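Local atomic coordinates of S12 family peptidase (Streptomyces sp. 82F2, PDB entry 3WWX), a protein that probably hydrolyses amide bonds with D-stereospecificity, as a serine hydrolase of the S12 peptidase family with a beta-lactamase-like fold. Residues A16-G21 against G38-R43; Q28-R33 against F250-L255; Q67-I72 against E183-K188; P124-H129 against G304-S309. All coordinates share one frame; numbering follows the deposited sequence.

How the interactions relate
Interactions 1, 2 and 4 all reach the eight-stranded antiparallel sheet, whereas interaction 3 joins the ends of two helices. Interaction 1 lies at edge strand 36-41. Interaction 2 lies on the next strand, 24-31; the centres of interactions 1 and 2 are about 23 Å apart. Interaction 4 sits at the turn between strands 297-305 and 308-315, further along the sheet. Interactions 2 and 3 touch: Phe250 CD1 is 3.6 Å from Ile186 CG2. Along the chain, interactions 1 and 2 alternate, interaction 3 is nested within interaction 2, and interaction 4 crosses both 2 and 3. Both chain ends thus build one sheet, with the largely helical middle packed against it beside the ligand pocket.

Interaction 1: residues A16-G21 against G38-R43; sequences AAVADG and GTAGER
Val18 of helix 8-19 rests its two methyl groups on Ala40 and Gly41 at the end of strand 36-41. CG2 does most of the touching. It lies over the flat face of the peptide that joins Ala40 to Gly41, 3.6 Å from Ala40 C. The same methyl is 3.7 Å from Ala40 CB, and this is the side-chain-to-side-chain part of the contact. CG1 reaches less deeply and stays 4.0 Å from Gly41 CA. The first torsion explains this division. CG1 stands anti to the backbone N (chi1 169°), and CG2 stands beside that N, opposite the carbonyl carbon. Both branches can therefore meet the strand at once, one over the peptide and one beside the glycine.

Gly41 has positive phi (69°), and its chain bends away from the extended course of the strand. Ala40 is buried, and its methyl also packs on Leu14 and Glu15 of the same helix. Val18 in turn touches Ala25 on strand 24-31, so it covers two adjacent strands. Just beyond, the helix closes in a Schellman motif at Gly21, whose N bonds to Val18 O at 3.0 Å. Asp20 OD2 holds Gly332 N nearby.

This is the packing of an N-terminal helix on the edge of the central sheet. The two segments are joined by van der Waals contact alone. With no directional bond between them, the fit depends on the shape and rotation of Val18 and on the small residues facing it.

Interaction 2: residues Q28-R33 against F250-L255; sequences QARDGR and FYRALL
Arg252 of helix 244-255 reaches across to Arg30 at the end of strand 24-31 and Gly32 just beyond it. It is a surface contact, where the helix lies over a face of the antiparallel sheet of the beta-lactamase-like fold. Arg252 buries the most surface. Its NH1 gives a weak, bent bond to Arg30 O (3.1 Å), and its NH2 gives another to Gly32 O (3.3 Å).

The Arg30 side chain crosses that of Arg252 at about a right angle. Its CG is anti to the backbone N (chi1 -176°), and the chain runs extended to NE. This carries CD over the centre of the Arg252 guanidinium, 4.2 Å above its plane. NH1 of Arg30 also lies over a face of that group, 3.5 Å from Arg252 NE. The two guanidinium planes are turned 48° apart. Arg252 bends at chi3 (76°), which turns its own end toward the two backbone carbonyls.

Two donors with like charge thus stand close. The carbonyl oxygens and Ser321 OG probably offset part of that cost. Between the segments the links are weak; Arg252 is tied more firmly by NH1 to Ser321 OG on neighbouring strand 320-326.

Interaction 3: residues Q67-I72 against E183-K188; sequences QAEGRI and ENRIIK
Two arginines, Arg71 and Arg185, converge on one carboxylate, Glu69, and also share a water. Arg185 grips Glu69 end-on with both terminal nitrogens. NH1 meets OE2 of Glu69 at 2.8 Å, and NH2 meets OE1 at 2.9 Å. Both oxygens lie near the guanidinium plane, but the carboxylate is tilted 41° to it, so the two bonds differ. OE1 is approached on its syn side, while OE2 is met from above the carboxylate plane.

Arg71 adds a weak, longer bond from NH1 to Glu69 OE1 at 3.4 Å, closing a three-residue salt-bridge network. Its chain bends at chi3 (68°), which brings NH1 to 3.4 Å from Arg185 NH2, a like-charged donor it does not bond. The water accepts from both nitrogens, 2.8 Å from Arg71 NH1 and 3.0 Å from Arg185 NH2. With the shared carboxylate it probably offsets the like charges. Arg185 NH1 also bonds to Gln65 OE1, fixing the group's rotation.

At the surface, Glu69 follows helix 55-68, which ends in a Schellman motif at Gly70; Arg185 lies in a pi-type turn of helix 178-187. Arg71 and Arg185 both pack on Leu66 of helix 55-68, and Arg71 NH2 bonds weakly to Val173 O, bringing in helix 160-174.

Interaction 4: residues P124-H129 against G304-S309; sequences PGFLEH and GIHGSS. With DIA (octane 1,8-diamine), chain B.
This is a buried aromatic pair in the wall of the ligand pocket of a beta-lactamase-like fold, with His306 lining the pocket and Phe126 behind. Phe126 comes from the short helix 126-129. His306 lies in the type II turn that links the antiparallel strands 297-305 and 308-315. The ring planes are 24° apart and their centroids 4.5 Å apart, but the rings are slid so far that they barely overlap. The closest pairs are Phe126 CE1 with His306 CD2 at 3.4 Å and Phe126 CD1 with His306 NE2, also at 3.4 Å. Phe126 points its ring to the turn with CG anti to the backbone N (chi1 172°).

The imidazole is fixed from several sides. NE2 bonds to Val121 O, and the ring of Phe122 also meets it. Val226 touches both Phe126 and His306.

The bound octane 1,8-diamine runs along the strand end and turn. It passes 3.4 Å from Ile305 C at its C5 and 3.5 Å from Gly304 CA at its C7. Gly304 N bonds to Ser53 OG, and Ser53 opens the Ser-X-X-Lys sequence that marks this family. Because Phe126 and the ligand cover opposite faces of His306, the pair backs the pocket wall, consistent with a part in shaping the substrate site. On the His306 face opposite Phe126, ligand carbon C2 sits 3.5 Å from His306 CD2.

Interaction 1: residues A16-G21 against G38-R43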
loop_
_atom_site.group_PDB
_atom_site.type_symbol
_atom_site.label_atom_id
_atom_site.label_comp_id
_atom_site.label_asym_id
_atom_site.label_seq_id
_atom_site.Cartn_x
_atom_site.Cartn_y
_atom_site.Cartn_z
ATOM N N ALA A 16 -8.147 10.493 -19.552
ATOM C CA ALA A 16 -8.563 9.162 -19.989
ATOM C C ALA A 16 -9.238 8.349 -18.879
ATOM O O ALA A 16 -10.194 7.610 -19.121
ATOM C CB ALA A 16 -7.399 8.396 -20.565
ATOM N N ALA A 17 -8.718 8.465 -17.660
ATOM C CA ALA A 17 -9.321 7.772 -16.531
ATOM C C ALA A 17 -10.752 8.249 -16.301
ATOM O O ALA A 17 -11.655 7.447 -16.073
ATOM C CB ALA A 17 -8.470 8.014 -15.286
ATOM N N VAL A 18 -10.934 9.556 -16.362
ATOM C CA VAL A 18 -12.255 10.147 -16.186
ATOM C C VAL A 18 -13.181 9.702 -17.325
ATOM O O VAL A 18 -14.329 9.337 -17.085
ATOM C CB VAL A 18 -12.172 11.678 -16.071
ATOM C CG1 VAL A 18 -13.547 12.327 -16.145
ATOM C CG2 VAL A 18 -11.525 12.071 -14.762
ATOM N N ALA A 19 -12.677 9.689 -18.555
ATOM C CA ALA A 19 -13.479 9.150 -19.666
ATOM C C ALA A 19 -13.889 7.684 -19.464
ATOM O O ALA A 19 -14.929 7.247 -19.980
ATOM C CB ALA A 19 -12.728 9.301 -20.973
ATOM N N ASP A 20 -13.080 6.923 -18.727
ATOM C CA ASP A 20 -13.321 5.506 -18.459
ATOM C C ASP A 20 -14.321 5.298 -17.318
ATOM O O ASP A 20 -14.716 4.169 -17.039
ATOM C CB ASP A 20 -11.998 4.808 -18.093
ATOM C CG ASP A 20 -12.090 3.298 -18.147
ATOM O OD1 ASP A 20 -12.613 2.771 -19.160
ATOM O OD2 ASP A 20 -11.635 2.627 -17.187
ATOM N N GLY A 21 -14.691 6.389 -16.646
ATOM C CA GLY A 21 -15.679 6.333 -15.578
ATOM C C GLY A 21 -15.227 6.832 -14.216
ATOM O O GLY A 21 -16.041 6.875 -13.300
ATOM N N GLY A 38 -2.083 18.033 -11.306
ATOM C CA GLY A 38 -3.105 17.884 -12.317
ATOM C C GLY A 38 -4.365 17.240 -11.779
ATOM O O GLY A 38 -4.312 16.386 -10.887
ATOM N N THR A 39 -5.507 17.652 -12.325
ATOM C CA THR A 39 -6.793 17.058 -12.009
ATOM C C THR A 39 -7.612 16.885 -13.265
ATOM O O THR A 39 -7.433 17.642 -14.235
ATOM C CB THR A 39 -7.610 17.933 -11.034
ATOM O OG1 THR A 39 -7.738 19.255 -11.574
ATOM C CG2 THR A 39 -6.938 18.021 -9.684
ATOM N N ALA A 40 -8.519 15.920 -13.239
ATOM C CA ALA A 40 -9.550 15.778 -14.260
ATOM C C ALA A 40 -10.849 15.355 -13.589
ATOM O O ALA A 40 -10.843 14.745 -12.505
ATOM C CB ALA A 40 -9.140 14.788 -15.318
ATOM N N GLY A 41 -11.978 15.673 -14.220
ATOM C CA GLY A 41 -13.268 15.419 -13.612
ATOM C C GLY A 41 -13.490 16.320 -12.417
ATOM O O GLY A 41 -13.026 17.460 -12.367
ATOM N N GLU A 42 -14.178 15.789 -11.413
ATOM C CA GLU A 42 -14.476 16.521 -10.202
ATOM C C GLU A 42 -13.484 16.148 -9.102
ATOM O O GLU A 42 -13.638 15.141 -8.415
ATOM C CB GLU A 42 -15.917 16.249 -9.767
ATOM C CG GLU A 42 -16.958 16.899 -10.690
ATOM C CD GLU A 42 -16.836 18.413 -10.721
ATOM O OE1 GLU A 42 -17.015 19.038 -9.650
ATOM O OE2 GLU A 42 -16.537 18.972 -11.812
ATOM N N ARG A 43 -12.464 16.977 -8.949
ATOM C CA ARG A 43 -11.350 16.631 -8.080
ATOM C C ARG A 43 -10.494 17.836 -7.807
ATOM O O ARG A 43 -10.358 18.711 -8.685
ATOM C CB ARG A 43 -10.501 15.541 -8.735
ATOM C CG ARG A 43 -9.770 14.668 -7.732
ATOM C CD ARG A 43 -10.732 13.741 -6.981
ATOM N NE ARG A 43 -10.090 13.246 -5.745
ATOM C CZ ARG A 43 -9.450 12.083 -5.624
ATOM N NH1 ARG A 43 -9.366 11.233 -6.622
ATOM N NH2 ARG A 43 -8.879 11.762 -4.465
#

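Interaction 2: residues Q28-R33 against F250-L255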
loop_
_atom_site.group_PDB
_atom_site.type_symbol
_atom_site.label_atom_id
_atom_site.label_comp_id
_atom_site.label_asym_id
_atom_site.label_seq_id
_atom_site.Cartn_x
_atom_site.Cartn_y
_atom_site.Cartn_z
ATOM N N GLN A 28 0.113 14.307 -8.827
ATOM C CA GLN A 28 1.193 15.269 -8.765
ATOM C C GLN A 28 2.466 14.566 -9.160
ATOM O O GLN A 28 2.599 13.358 -8.980
ATOM C CB GLN A 28 1.345 15.860 -7.374
ATOM C CG GLN A 28 0.187 16.738 -6.931
ATOM C CD GLN A 28 0.380 17.278 -5.524
ATOM O OE1 GLN A 28 1.515 17.405 -5.048
ATOM N NE2 GLN A 28 -0.716 17.596 -4.840
ATOM N N ALA A 29 3.420 15.336 -9.683
ATOM C CA ALA A 29 4.681 14.766 -10.130
ATOM C C ALA A 29 5.780 15.785 -9.957
ATOM O O ALA A 29 5.527 16.982 -9.875
ATOM C CB ALA A 29 4.590 14.336 -11.586
ATOM N N ARG A 30 7.001 15.301 -9.890
ATOM C CA ARG A 30 8.159 16.181 -9.772
ATOM C C ARG A 30 9.312 15.490 -10.463
ATOM O O ARG A 30 9.858 14.499 -9.974
ATOM C CB ARG A 30 8.457 16.492 -8.297
ATOM C CG ARG A 30 9.574 17.476 -8.072
ATOM C CD ARG A 30 9.589 17.854 -6.592
ATOM N NE ARG A 30 10.603 18.844 -6.288
ATOM C CZ ARG A 30 11.531 18.714 -5.346
ATOM N NH1 ARG A 30 11.584 17.631 -4.582
ATOM N NH2 ARG A 30 12.408 19.692 -5.167
ATOM N N ASP A 31 9.660 16.024 -11.632
ATOM C CA ASP A 31 10.697 15.455 -12.483
ATOM C C ASP A 31 11.972 16.277 -12.274
ATOM O O ASP A 31 12.139 17.354 -12.832
ATOM C CB ASP A 31 10.203 15.442 -13.929
ATOM C CG ASP A 31 11.117 14.672 -14.856
ATOM O OD1 ASP A 31 12.347 14.767 -14.665
ATOM O OD2 ASP A 31 10.623 13.963 -15.776
ATOM N N GLY A 32 12.856 15.758 -11.432
ATOM C CA GLY A 32 14.055 16.485 -11.029
ATOM C C GLY A 32 13.682 17.490 -9.945
ATOM O O GLY A 32 13.992 17.272 -8.766
ATOM N N ARG A 33 13.018 18.570 -10.363
ATOM C CA ARG A 33 12.505 19.623 -9.489
ATOM C C ARG A 33 11.216 20.145 -10.109
ATOM O O ARG A 33 10.865 19.771 -11.227
ATOM C CB ARG A 33 13.505 20.768 -9.361
ATOM C CG ARG A 33 14.731 20.427 -8.511
ATOM C CD ARG A 33 15.639 21.652 -8.314
ATOM N NE ARG A 33 14.967 22.672 -7.516
ATOM C CZ ARG A 33 14.844 22.624 -6.190
ATOM N NH1 ARG A 33 15.363 21.613 -5.501
ATOM N NH2 ARG A 33 14.203 23.591 -5.548
ATOM N N PHE A 250 7.644 11.115 0.677
ATOM C CA PHE A 250 8.004 9.859 1.305
ATOM C C PHE A 250 8.808 8.951 0.370
ATOM O O PHE A 250 9.921 8.521 0.722
ATOM C CB PHE A 250 6.753 9.118 1.801
ATOM C CG PHE A 250 7.037 7.690 2.228
ATOM C CD1 PHE A 250 7.835 7.426 3.338
ATOM C CD2 PHE A 250 6.514 6.611 1.515
ATOM C CE1 PHE A 250 8.104 6.126 3.715
ATOM C CE2 PHE A 250 6.781 5.312 1.900
ATOM C CZ PHE A 250 7.586 5.074 3.008
ATOM N N TYR A 251 8.297 8.665 -0.823
ATOM C CA TYR A 251 9.001 7.729 -1.694
ATOM C C TYR A 251 10.346 8.294 -2.181
ATOM O O TYR A 251 11.318 7.543 -2.307
ATOM C CB TYR A 251 8.116 7.273 -2.867
ATOM C CG TYR A 251 7.141 6.169 -2.465
ATOM C CD1 TYR A 251 7.534 4.840 -2.439
ATOM C CD2 TYR A 251 5.841 6.469 -2.123
ATOM C CE1 TYR A 251 6.659 3.831 -2.062
ATOM C CE2 TYR A 251 4.958 5.461 -1.723
ATOM C CZ TYR A 251 5.377 4.156 -1.712
ATOM O OH TYR A 251 4.472 3.204 -1.319
ATOM N N ARG A 252 10.418 9.600 -2.415
ATOM C CA ARG A 252 11.702 10.218 -2.769
ATOM C C ARG A 252 12.697 10.037 -1.625
ATOM O O ARG A 252 13.815 9.568 -1.844
ATOM C CB ARG A 252 11.531 11.708 -3.072
ATOM C CG ARG A 252 10.705 12.013 -4.327
ATOM C CD ARG A 252 10.443 13.516 -4.486
ATOM N NE ARG A 252 11.634 14.203 -4.970
ATOM C CZ ARG A 252 11.944 14.363 -6.250
ATOM N NH1 ARG A 252 11.121 13.956 -7.206
ATOM N NH2 ARG A 252 13.087 14.958 -6.563
ATOM N N ALA A 253 12.303 10.390 -0.405
ATOM C CA ALA A 253 13.199 10.228 0.744
ATOM C C ALA A 253 13.613 8.785 0.927
ATOM O O ALA A 253 14.764 8.483 1.245
ATOM C CB ALA A 253 12.557 10.751 2.009
ATOM N N LEU A 254 12.666 7.875 0.753
ATOM C CA LEU A 254 12.961 6.468 0.906
ATOM C C LEU A 254 14.010 5.971 -0.084
ATOM O O LEU A 254 15.025 5.387 0.311
ATOM C CB LEU A 254 11.687 5.652 0.716
ATOM C CG LEU A 254 11.836 4.136 0.909
ATOM C CD1 LEU A 254 12.188 3.791 2.336
ATOM C CD2 LEU A 254 10.511 3.452 0.538
ATOM N N LEU A 255 13.788 6.189 -1.369
ATOM C CA LEU A 255 14.718 5.680 -2.379
ATOM C C LEU A 255 16.053 6.419 -2.371
ATOM O O LEU A 255 17.073 5.874 -2.804
ATOM C CB LEU A 255 14.085 5.685 -3.784
ATOM C CG LEU A 255 13.254 4.436 -4.139
ATOM C CD1 LEU A 255 14.100 3.178 -4.177
ATOM C CD2 LEU A 255 12.077 4.264 -3.200
#

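Interaction 3: residues Q67-I72 against E183-K188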
loop_
_atom_site.group_PDB
_atom_site.type_symbol
_atom_site.label_atom_id
_atom_site.label_comp_id
_atom_site.label_asym_id
_atom_site.label_seq_id
_atom_site.Cartn_x
_atom_site.Cartn_y
_atom_site.Cartn_z
ATOM N N GLN A 67 15.448 -3.149 12.469
ATOM C CA GLN A 67 16.544 -4.074 12.220
ATOM C C GLN A 67 17.883 -3.324 12.235
ATOM O O GLN A 67 18.878 -3.830 12.777
ATOM C CB GLN A 67 16.360 -4.848 10.912
ATOM C CG GLN A 67 17.577 -5.712 10.572
ATOM C CD GLN A 67 17.395 -6.580 9.359
ATOM O OE1 GLN A 67 17.308 -7.810 9.466
ATOM N NE2 GLN A 67 17.363 -5.958 8.184
ATOM N N ALA A 68 17.913 -2.144 11.627
ATOM C CA ALA A 68 19.125 -1.312 11.587
ATOM C C ALA A 68 19.542 -0.882 12.991
ATOM O O ALA A 68 20.722 -0.610 13.230
ATOM C CB ALA A 68 18.890 -0.102 10.733
ATOM N N GLU A 69 18.583 -0.812 13.911
ATOM C CA GLU A 69 18.853 -0.440 15.295
ATOM C C GLU A 69 19.251 -1.665 16.132
ATOM O O GLU A 69 19.469 -1.545 17.341
ATOM C CB GLU A 69 17.641 0.287 15.906
ATOM C CG GLU A 69 17.368 1.637 15.244
ATOM C CD GLU A 69 16.035 2.282 15.618
ATOM O OE1 GLU A 69 15.295 1.727 16.455
ATOM O OE2 GLU A 69 15.741 3.361 15.068
ATOM N N GLY A 70 19.330 -2.825 15.485
ATOM C CA GLY A 70 19.722 -4.071 16.126
ATOM C C GLY A 70 18.660 -4.656 17.035
ATOM O O GLY A 70 18.976 -5.421 17.951
ATOM N N ARG A 71 17.392 -4.323 16.777
ATOM C CA ARG A 71 16.296 -4.727 17.665
ATOM C C ARG A 71 15.539 -5.963 17.174
ATOM O O ARG A 71 14.767 -6.583 17.918
ATOM C CB ARG A 71 15.337 -3.558 17.884
ATOM C CG ARG A 71 16.033 -2.370 18.566
ATOM C CD ARG A 71 15.201 -1.117 18.586
ATOM N NE ARG A 71 14.033 -1.250 19.444
ATOM C CZ ARG A 71 13.179 -0.265 19.691
ATOM N NH1 ARG A 71 13.373 0.929 19.141
ATOM N NH2 ARG A 71 12.127 -0.475 20.476
ATOM N N ILE A 72 15.784 -6.322 15.928
ATOM C CA ILE A 72 15.184 -7.492 15.316
ATOM C C ILE A 72 16.002 -7.896 14.102
ATOM O O ILE A 72 16.593 -7.044 13.446
ATOM C CB ILE A 72 13.717 -7.203 14.905
ATOM C CG1 ILE A 72 13.104 -8.398 14.189
ATOM C CG2 ILE A 72 13.654 -5.950 14.013
ATOM C CD1 ILE A 72 11.569 -8.351 14.128
ATOM N N GLU A 183 4.244 7.279 12.774
ATOM C CA GLU A 183 4.160 8.704 13.066
ATOM C C GLU A 183 5.517 9.270 13.454
ATOM O O GLU A 183 5.952 10.270 12.907
ATOM C CB GLU A 183 3.146 8.959 14.189
ATOM C CG GLU A 183 1.743 8.717 13.734
ATOM C CD GLU A 183 0.726 8.640 14.856
ATOM O OE1 GLU A 183 1.115 8.755 16.037
ATOM O OE2 GLU A 183 -0.477 8.454 14.551
ATOM N N ASN A 184 6.187 8.609 14.385
ATOM C CA ASN A 184 7.397 9.175 14.957
ATOM C C ASN A 184 8.636 9.003 14.098
ATOM O O ASN A 184 9.546 9.845 14.135
ATOM C CB ASN A 184 7.599 8.609 16.359
ATOM C CG ASN A 184 6.558 9.122 17.325
ATOM O OD1 ASN A 184 6.002 10.208 17.135
ATOM N ND2 ASN A 184 6.269 8.347 18.357
ATOM N N ARG A 185 8.672 7.938 13.305
ATOM C CA ARG A 185 9.831 7.645 12.476
ATOM C C ARG A 185 9.729 8.173 11.055
ATOM O O ARG A 185 10.740 8.306 10.383
ATOM C CB ARG A 185 10.056 6.139 12.406
ATOM C CG ARG A 185 10.426 5.524 13.737
ATOM C CD ARG A 185 10.361 4.005 13.715
ATOM N NE ARG A 185 10.898 3.483 14.963
ATOM C CZ ARG A 185 12.186 3.229 15.164
ATOM N NH1 ARG A 185 13.071 3.377 14.187
ATOM N NH2 ARG A 185 12.587 2.799 16.358
ATOM N N ILE A 186 8.513 8.424 10.581
ATOM C CA ILE A 186 8.326 8.807 9.184
ATOM C C ILE A 186 7.520 10.092 9.027
ATOM O O ILE A 186 8.000 11.036 8.412
ATOM C CB ILE A 186 7.690 7.660 8.337
ATOM C CG1 ILE A 186 8.527 6.380 8.454
ATOM C CG2 ILE A 186 7.574 8.074 6.870
ATOM C CD1 ILE A 186 7.876 5.129 7.847
ATOM N N ILE A 187 6.273 10.117 9.501
ATOM C CA ILE A 187 5.413 11.263 9.291
ATOM C C ILE A 187 6.016 12.541 9.880
ATOM O O ILE A 187 6.075 13.575 9.216
ATOM C CB ILE A 187 4.003 10.976 9.840
ATOM C CG1 ILE A 187 3.363 9.869 9.002
ATOM C CG2 ILE A 187 3.123 12.221 9.816
ATOM C CD1 ILE A 187 2.054 9.340 9.560
ATOM N N LYS A 188 6.472 12.472 11.119
ATOM C CA LYS A 188 6.991 13.679 11.762
ATOM C C LYS A 188 8.335 14.140 11.174
ATOM O O LYS A 188 8.467 15.315 10.800
ATOM C CB LYS A 188 7.047 13.501 13.279
ATOM C CG LYS A 188 5.676 13.505 13.937
ATOM C CD LYS A 188 5.780 13.178 15.429
ATOM C CE LYS A 188 4.415 12.946 16.049
ATOM N NZ LYS A 188 3.522 14.115 15.841
HETATM O O HOH W 1 11.384 2.875 19.123
#

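Interaction 4: residues P124-H129 against G304-S309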
loop_
_atom_site.group_PDB
_atom_site.type_symbol
_atom_site.label_atom_id
_atom_site.label_comp_id
_atom_site.label_asym_id
_atom_site.label_seq_id
_atom_site.Cartn_x
_atom_site.Cartn_y
_atom_site.Cartn_z
ATOM N N PRO A 124 -22.220 -5.881 -0.834
ATOM C CA PRO A 124 -23.230 -4.988 -0.252
ATOM C C PRO A 124 -23.304 -5.027 1.284
ATOM O O PRO A 124 -23.760 -4.052 1.892
ATOM C CB PRO A 124 -24.537 -5.472 -0.897
ATOM C CG PRO A 124 -24.096 -6.077 -2.200
ATOM C CD PRO A 124 -22.783 -6.743 -1.890
ATOM N N GLY A 125 -22.828 -6.106 1.914
ATOM C CA GLY A 125 -22.716 -6.175 3.359
ATOM C C GLY A 125 -21.881 -5.060 3.965
ATOM O O GLY A 125 -22.026 -4.734 5.141
ATOM N N PHE A 126 -21.025 -4.455 3.145
ATOM C CA PHE A 126 -20.266 -3.273 3.570
ATOM C C PHE A 126 -21.168 -2.198 4.138
ATOM O O PHE A 126 -20.801 -1.505 5.078
ATOM C CB PHE A 126 -19.492 -2.708 2.387
ATOM C CG PHE A 126 -18.816 -1.381 2.654
ATOM C CD1 PHE A 126 -17.565 -1.330 3.255
ATOM C CD2 PHE A 126 -19.417 -0.190 2.255
ATOM C CE1 PHE A 126 -16.927 -0.097 3.467
ATOM C CE2 PHE A 126 -18.791 1.041 2.469
ATOM C CZ PHE A 126 -17.554 1.086 3.083
ATOM N N LEU A 127 -22.363 -2.064 3.583
ATOM C CA LEU A 127 -23.247 -1.011 4.054
ATOM C C LEU A 127 -23.654 -1.237 5.506
ATOM O O LEU A 127 -23.937 -0.284 6.221
ATOM C CB LEU A 127 -24.469 -0.890 3.153
ATOM C CG LEU A 127 -24.170 -0.514 1.703
ATOM C CD1 LEU A 127 -25.465 -0.452 0.907
ATOM C CD2 LEU A 127 -23.424 0.798 1.571
ATOM N N GLU A 128 -23.688 -2.501 5.939
ATOM C CA GLU A 128 -23.949 -2.841 7.335
ATOM C C GLU A 128 -22.679 -2.800 8.210
ATOM O O GLU A 128 -22.713 -2.315 9.331
ATOM C CB GLU A 128 -24.553 -4.247 7.377
ATOM C CG GLU A 128 -24.815 -4.773 8.764
ATOM C CD GLU A 128 -25.718 -6.022 8.767
ATOM O OE1 GLU A 128 -25.928 -6.569 9.868
ATOM O OE2 GLU A 128 -26.201 -6.438 7.700
ATOM N N HIS A 129 -21.557 -3.279 7.666
ATOM C CA HIS A 129 -20.361 -3.548 8.480
ATOM C C HIS A 129 -19.232 -2.539 8.347
ATOM O O HIS A 129 -18.205 -2.682 9.011
ATOM C CB HIS A 129 -19.857 -4.961 8.163
ATOM C CG HIS A 129 -20.829 -6.028 8.554
ATOM N ND1 HIS A 129 -21.058 -6.375 9.869
ATOM C CD2 HIS A 129 -21.649 -6.802 7.808
ATOM C CE1 HIS A 129 -21.971 -7.332 9.914
ATOM N NE2 HIS A 129 -22.350 -7.607 8.680
ATOM N N GLY A 304 -5.116 -0.046 -3.202
ATOM C CA GLY A 304 -6.527 -0.271 -3.431
ATOM C C GLY A 304 -7.250 -0.447 -2.100
ATOM O O GLY A 304 -6.844 -1.212 -1.223
ATOM N N ILE A 305 -8.326 0.310 -1.936
ATOM C CA ILE A 305 -9.253 0.159 -0.845
ATOM C C ILE A 305 -10.555 0.791 -1.380
ATOM O O ILE A 305 -10.569 1.353 -2.472
ATOM C CB ILE A 305 -8.692 0.806 0.450
ATOM C CG1 ILE A 305 -9.539 0.471 1.677
ATOM C CG2 ILE A 305 -8.561 2.299 0.275
ATOM C CD1 ILE A 305 -8.777 0.677 2.987
ATOM N N HIS A 306 -11.653 0.672 -0.653
ATOM C CA HIS A 306 -12.962 1.088 -1.171
ATOM C C HIS A 306 -12.955 2.494 -1.761
ATOM O O HIS A 306 -12.630 3.456 -1.093
ATOM C CB HIS A 306 -14.008 1.053 -0.068
ATOM C CG HIS A 306 -14.154 -0.285 0.568
ATOM N ND1 HIS A 306 -13.118 -0.916 1.232
ATOM C CD2 HIS A 306 -15.222 -1.103 0.671
ATOM C CE1 HIS A 306 -13.538 -2.073 1.685
ATOM N NE2 HIS A 306 -14.818 -2.205 1.379
ATOM N N GLY A 307 -13.316 2.598 -3.031
ATOM C CA GLY A 307 -13.422 3.871 -3.705
ATOM C C GLY A 307 -12.125 4.613 -3.927
ATOM O O GLY A 307 -12.161 5.828 -4.149
ATOM N N SER A 308 -11.010 3.901 -3.880
ATOM C CA SER A 308 -9.725 4.574 -3.908
ATOM C C SER A 308 -8.637 3.713 -4.532
ATOM O O SER A 308 -8.184 2.735 -3.937
ATOM C CB SER A 308 -9.316 4.988 -2.504
ATOM O OG SER A 308 -8.169 5.830 -2.593
ATOM N N SER A 309 -8.232 4.092 -5.736
ATOM C CA SER A 309 -7.134 3.430 -6.457
ATOM C C SER A 309 -5.987 4.423 -6.509
ATOM O O SER A 309 -6.111 5.463 -7.150
ATOM C CB SER A 309 -7.562 3.036 -7.857
ATOM O OG SER A 309 -6.525 2.327 -8.516
HETATM N N1 DIA B . -15.687 -4.127 -3.593
HETATM C C1 DIA B . -15.472 -3.320 -2.437
HETATM C C2 DIA B . -14.311 -2.349 -2.469
HETATM C C3 DIA B . -13.124 -2.813 -3.247
HETATM C C4 DIA B . -11.831 -3.016 -2.486
HETATM C C5 DIA B . -10.706 -2.172 -3.025
HETATM C C6 DIA B . -10.513 -2.271 -4.519
HETATM C C7 DIA B . -9.499 -1.286 -5.006
HETATM C C8 DIA B . -9.197 -1.595 -6.447
HETATM N N8 DIA B . -8.650 -0.429 -7.048
#